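Local coordinates for protein aminotransferase, class III (Thermomicrobium roseum, PDB 6IO1) that acts as a thermostable (S)-enantioselective omega-transaminase, transferring amino groups with the help of its pyridoxal 5'-phosphate cofactor, at residues A186-R191 with L381-R386; G354-Q359 with A433-L438. All coordinates share one frame; numbering follows the deposited sequence.

Contact 1 joins the short helix 189-192, which follows edge strand 181-184 of the large-domain sheet, to strand 379-384 in the sheet built from N- and C-terminal strands. Contact 2 stays inside the C-terminal domain and packs helix 346-361 against helix 432-450. Their centres are about 20 Å apart and they do not touch. In each, three of the five touching residues are buried and none is exposed, yet the chemistry differs. Contact 1 is mainly polar and gathers round one carboxylate, whereas contact 2 is an apolar helix seam with one polar pair beside it. Both use a tyrosine hydroxyl bonded to a carboxylate oxygen.

Contact 1: A186-R191 with L381-R386; sequences APYKYR and LVEVVR
Y190 and E383 mark the closest backbone approach, their CA atoms 10.1 Å apart, so side chains bridge the gap. In this fold type I aminotransferase the contact ties the first turn of helix 189-192, with Y188 at its N-cap position, to strand 379-384 of the C-terminal domain. E383 reaches across with an extended chain, CG anti to the backbone N (chi1 176°). Its OE1 takes the bond from Y188 OH at 2.6 Å on the syn lone pair, at the edge of the ring. R191 comes side-on, its guanidinium nearly coplanar with the carboxylate: NE lies 2.9 Å and NH2 3.0 Å from E383 OE2, both gripping that one oxygen. R374 adds a salt bridge to OE1, while R191 NH2 also bonds to the carbonyl of K391. The Y190 ring stands steeply to the carboxylate, 77° between planes, and brings CE2 to 3.5 Å from E383 OE2; the same carbon sits above one face of the R191 guanidinium, offset toward its rim. With a leucine in place of E383, R191 and R374 would probably lose their shared counter-charge and the Y188 hydroxyl its acceptor. Beside the salt bridge, V385 CG1 meets the guanidinium edge, 3.5 Å from R191 NH2.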
loop_
_atom_site.group_PDB
_atom_site.type_symbol
_atom_site.label_atom_id
_atom_site.label_comp_id
_atom_site.label_asym_id
_atom_site.label_seq_id
_atom_site.Cartn_x
_atom_site.Cartn_y
_atom_site.Cartn_z
ATOM N N ALA B 186 26.863 -3.961 1.753
ATOM C CA ALA B 186 26.559 -2.529 1.526
ATOM C C ALA B 186 27.851 -1.788 1.158
ATOM O O ALA B 186 28.899 -2.108 1.751
ATOM C CB ALA B 186 25.932 -1.948 2.768
ATOM N N PRO B 187 27.823 -0.787 0.250
ATOM C CA PRO B 187 29.028 -0.027 -0.093
ATOM C C PRO B 187 29.158 1.035 1.007
ATOM O O PRO B 187 28.917 2.200 0.750
ATOM C CB PRO B 187 28.647 0.624 -1.429
ATOM C CG PRO B 187 27.151 0.829 -1.318
ATOM C CD PRO B 187 26.647 -0.345 -0.503
ATOM N N TYR B 188 29.550 0.578 2.200
ATOM C CA TYR B 188 29.655 1.398 3.408
ATOM C C TYR B 188 31.139 1.516 3.753
ATOM O O TYR B 188 31.690 0.709 4.501
ATOM C CB TYR B 188 28.829 0.744 4.514
ATOM C CG TYR B 188 28.788 1.427 5.861
ATOM C CD1 TYR B 188 28.995 2.791 5.994
ATOM C CD2 TYR B 188 28.507 0.692 7.006
ATOM C CE1 TYR B 188 28.943 3.397 7.239
ATOM C CE2 TYR B 188 28.452 1.289 8.246
ATOM C CZ TYR B 188 28.670 2.641 8.359
ATOM O OH TYR B 188 28.616 3.237 9.598
ATOM N N LYS B 189 31.784 2.549 3.200
ATOM C CA LYS B 189 33.239 2.667 3.286
ATOM C C LYS B 189 33.722 2.891 4.714
ATOM O O LYS B 189 34.798 2.410 5.089
ATOM C CB LYS B 189 33.724 3.801 2.384
ATOM C CG LYS B 189 35.202 3.735 2.049
ATOM C CD LYS B 189 35.637 4.954 1.256
ATOM C CE LYS B 189 37.044 4.781 0.719
ATOM N NZ LYS B 189 37.681 6.081 0.369
ATOM N N TYR B 190 32.956 3.634 5.518
ATOM C CA TYR B 190 33.422 4.023 6.848
ATOM C C TYR B 190 33.777 2.811 7.702
ATOM O O TYR B 190 34.737 2.852 8.480
ATOM C CB TYR B 190 32.359 4.873 7.543
ATOM C CG TYR B 190 32.703 5.285 8.955
ATOM C CD1 TYR B 190 33.777 6.126 9.215
ATOM C CD2 TYR B 190 31.944 4.841 10.031
ATOM C CE1 TYR B 190 34.089 6.509 10.505
ATOM C CE2 TYR B 190 32.250 5.217 11.325
ATOM C CZ TYR B 190 33.323 6.050 11.557
ATOM O OH TYR B 190 33.628 6.426 12.845
ATOM N N ARG B 191 33.016 1.724 7.574
ATOM C CA ARG B 191 33.266 0.525 8.360
ATOM C C ARG B 191 33.690 -0.683 7.539
ATOM O O ARG B 191 34.288 -1.606 8.101
ATOM C CB ARG B 191 32.017 0.156 9.174
ATOM C CG ARG B 191 31.592 1.238 10.150
ATOM C CD ARG B 191 30.513 0.751 11.100
ATOM N NE ARG B 191 30.231 1.737 12.138
ATOM C CZ ARG B 191 30.851 1.781 13.313
ATOM N NH1 ARG B 191 31.776 0.877 13.612
ATOM N NH2 ARG B 191 30.534 2.716 14.197
ATOM N N LEU B 381 23.445 12.380 7.598
ATOM C CA LEU B 381 23.539 11.538 8.781
ATOM C C LEU B 381 24.785 11.893 9.580
ATOM O O LEU B 381 25.872 12.087 9.020
ATOM C CB LEU B 381 23.567 10.049 8.412
ATOM C CG LEU B 381 23.378 9.056 9.565
ATOM C CD1 LEU B 381 22.562 7.866 9.111
ATOM C CD2 LEU B 381 24.711 8.587 10.126
ATOM N N VAL B 382 24.602 11.975 10.895
ATOM C CA VAL B 382 25.667 12.106 11.880
ATOM C C VAL B 382 25.737 10.782 12.628
ATOM O O VAL B 382 24.827 10.456 13.404
ATOM C CB VAL B 382 25.411 13.271 12.845
ATOM C CG1 VAL B 382 26.511 13.346 13.896
ATOM C CG2 VAL B 382 25.286 14.584 12.086
ATOM N N GLU B 383 26.790 10.003 12.375
ATOM C CA GLU B 383 26.992 8.718 13.031
ATOM C C GLU B 383 27.710 8.941 14.356
ATOM O O GLU B 383 28.807 9.507 14.386
ATOM C CB GLU B 383 27.795 7.773 12.137
ATOM C CG GLU B 383 28.126 6.441 12.792
ATOM C CD GLU B 383 28.487 5.366 11.787
ATOM O OE1 GLU B 383 28.274 5.584 10.575
ATOM O OE2 GLU B 383 28.980 4.299 12.209
ATOM N N VAL B 384 27.090 8.495 15.445
ATOM C CA VAL B 384 27.600 8.714 16.792
ATOM C C VAL B 384 28.307 7.453 17.267
ATOM O O VAL B 384 27.789 6.340 17.109
ATOM C CB VAL B 384 26.465 9.108 17.753
ATOM C CG1 VAL B 384 26.955 9.112 19.193
ATOM C CG2 VAL B 384 25.902 10.469 17.373
ATOM N N VAL B 385 29.497 7.629 17.845
ATOM C CA VAL B 385 30.309 6.538 18.363
ATOM C C VAL B 385 30.807 6.940 19.744
ATOM O O VAL B 385 30.892 8.122 20.079
ATOM C CB VAL B 385 31.501 6.192 17.445
ATOM C CG1 VAL B 385 31.013 5.619 16.123
ATOM C CG2 VAL B 385 32.372 7.418 17.218
ATOM N N ARG B 386 31.119 5.933 20.561
ATOM C CA ARG B 386 31.672 6.220 21.880
ATOM C C ARG B 386 33.053 6.854 21.767
ATOM O O ARG B 386 33.408 7.732 22.562
ATOM C CB ARG B 386 31.738 4.940 22.714
ATOM C CG ARG B 386 30.413 4.207 22.841
ATOM C CD ARG B 386 30.483 3.121 23.903
ATOM N NE ARG B 386 30.378 3.648 25.261
ATOM C CZ ARG B 386 30.482 2.906 26.361
ATOM N NH1 ARG B 386 30.701 1.602 26.269
ATOM N NH2 ARG B 386 30.367 3.472 27.554
#

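Contact 2: G354-Q359 with A433-L438; sequences GAYLLQ and AECDVL
Y356 and D436 cross at about a right angle, and the phenol OH meets the carboxylate at the ring's edge. Y356 OH donates at 2.6 Å to D436 OD1, which accepts on its syn lone pair, the side of the other oxygen, with the ring and carboxylate planes 53° apart. The tyrosine gets there because its CG is anti to the backbone N (chi1 178°), which swings the ring out across the gap between the helices. D436 has CG anti to its carbonyl carbon instead, and this brings OD1 back to the hydroxyl although its CB does not point that way. The same ring edge serves a second partner: C435 CB lies near the ring plane, 3.9 Å from Y356 CD2. Here two helices of the C-terminal domain, 346-361 and 432-450, pack side by side and run in the same general direction, their local axes 10.4 Å apart and inclined by 31°. The backbones come nearest at L357 and C435. Their side chains fill the seam, the thiol entering the branched end of the leucine: C435 SG is 3.7 Å from L357 CG, and both methyls of L357 lie close to it as well. R432 and I439 also touch Y356, while L378 and P426 pack on L357. Towards the sheet, where L438 rests on I413 and V415 of strand 413-418, L438 CD2 reaches L357 CD2 at 4.2 Å.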
loop_
_atom_site.group_PDB
_atom_site.type_symbol
_atom_site.label_atom_id
_atom_site.label_comp_id
_atom_site.label_asym_id
_atom_site.label_seq_id
_atom_site.Cartn_x
_atom_site.Cartn_y
_atom_site.Cartn_z
ATOM N N GLY B 354 21.956 21.305 0.931
ATOM C CA GLY B 354 22.638 20.102 1.366
ATOM C C GLY B 354 24.136 20.290 1.487
ATOM O O GLY B 354 24.754 19.796 2.430
ATOM N N ALA B 355 24.742 20.996 0.529
ATOM C CA ALA B 355 26.168 21.284 0.633
ATOM C C ALA B 355 26.460 22.137 1.859
ATOM O O ALA B 355 27.417 21.871 2.597
ATOM C CB ALA B 355 26.660 21.979 -0.637
ATOM N N TYR B 356 25.632 23.155 2.104
ATOM C CA TYR B 356 25.825 23.998 3.281
ATOM C C TYR B 356 25.658 23.198 4.568
ATOM O O TYR B 356 26.454 23.337 5.507
ATOM C CB TYR B 356 24.848 25.173 3.251
ATOM C CG TYR B 356 24.942 26.069 4.463
ATOM C CD1 TYR B 356 26.026 26.917 4.640
ATOM C CD2 TYR B 356 23.949 26.063 5.434
ATOM C CE1 TYR B 356 26.119 27.738 5.747
ATOM C CE2 TYR B 356 24.033 26.880 6.545
ATOM C CZ TYR B 356 25.119 27.715 6.697
ATOM O OH TYR B 356 25.208 28.530 7.801
ATOM N N LEU B 357 24.619 22.362 4.632
ATOM C CA LEU B 357 24.377 21.544 5.813
ATOM C C LEU B 357 25.518 20.566 6.047
ATOM O O LEU B 357 25.952 20.378 7.185
ATOM C CB LEU B 357 23.052 20.795 5.672
ATOM C CG LEU B 357 21.774 21.586 5.962
ATOM C CD1 LEU B 357 20.547 20.806 5.518
ATOM C CD2 LEU B 357 21.679 21.935 7.435
ATOM N N LEU B 358 26.012 19.927 4.985
ATOM C CA LEU B 358 27.135 19.010 5.135
ATOM C C LEU B 358 28.373 19.743 5.628
ATOM O O LEU B 358 29.054 19.271 6.544
ATOM C CB LEU B 358 27.423 18.307 3.810
ATOM C CG LEU B 358 28.508 17.229 3.841
ATOM C CD1 LEU B 358 28.222 16.213 4.935
ATOM C CD2 LEU B 358 28.629 16.547 2.487
ATOM N N GLN B 359 28.663 20.912 5.052
ATOM C CA GLN B 359 29.835 21.677 5.464
ATOM C C GLN B 359 29.749 22.059 6.935
ATOM O O GLN B 359 30.707 21.879 7.695
ATOM C CB GLN B 359 29.978 22.925 4.592
ATOM C CG GLN B 359 30.843 24.016 5.206
ATOM C CD GLN B 359 30.880 25.274 4.361
ATOM O OE1 GLN B 359 31.368 25.261 3.231
ATOM N NE2 GLN B 359 30.363 26.370 4.905
ATOM N N ALA B 433 18.625 30.364 6.984
ATOM C CA ALA B 433 18.349 30.586 8.392
ATOM C C ALA B 433 17.758 29.343 9.026
ATOM O O ALA B 433 18.140 28.961 10.140
ATOM C CB ALA B 433 17.422 31.789 8.552
ATOM N N GLU B 434 16.853 28.677 8.317
ATOM C CA GLU B 434 16.301 27.426 8.816
ATOM C C GLU B 434 17.375 26.343 8.911
ATOM O O GLU B 434 17.362 25.523 9.839
ATOM C CB GLU B 434 15.144 26.998 7.918
ATOM C CG GLU B 434 14.060 28.072 7.845
ATOM C CD GLU B 434 13.134 27.916 6.657
ATOM O OE1 GLU B 434 13.514 27.231 5.687
ATOM O OE2 GLU B 434 12.023 28.485 6.697
ATOM N N CYS B 435 18.327 26.337 7.971
ATOM C CA CYS B 435 19.447 25.406 8.072
ATOM C C CYS B 435 20.255 25.657 9.337
ATOM O O CYS B 435 20.682 24.709 10.003
ATOM C CB CYS B 435 20.348 25.506 6.840
ATOM S SG CYS B 435 19.742 24.635 5.380
ATOM N N ASP B 436 20.484 26.928 9.677
ATOM C CA ASP B 436 21.210 27.251 10.904
ATOM C C ASP B 436 20.433 26.806 12.133
ATOM O O ASP B 436 21.019 26.320 13.111
ATOM C CB ASP B 436 21.475 28.751 10.986
ATOM C CG ASP B 436 22.538 29.204 10.026
ATOM O OD1 ASP B 436 23.304 28.347 9.539
ATOM O OD2 ASP B 436 22.624 30.422 9.765
ATOM N N VAL B 437 19.111 26.985 12.105
ATOM C CA VAL B 437 18.277 26.514 13.207
ATOM C C VAL B 437 18.457 25.013 13.386
ATOM O O VAL B 437 18.721 24.525 14.492
ATOM C CB VAL B 437 16.802 26.882 12.958
ATOM C CG1 VAL B 437 15.907 26.201 13.979
ATOM C CG2 VAL B 437 16.625 28.391 12.987
ATOM N N LEU B 438 18.377 24.272 12.278
ATOM C CA LEU B 438 18.522 22.821 12.327
ATOM C C LEU B 438 19.899 22.427 12.843
ATOM O O LEU B 438 20.028 21.548 13.708
ATOM C CB LEU B 438 18.267 22.233 10.938
ATOM C CG LEU B 438 18.490 20.737 10.716
ATOM C CD1 LEU B 438 17.631 19.932 11.657
ATOM C CD2 LEU B 438 18.196 20.357 9.281
#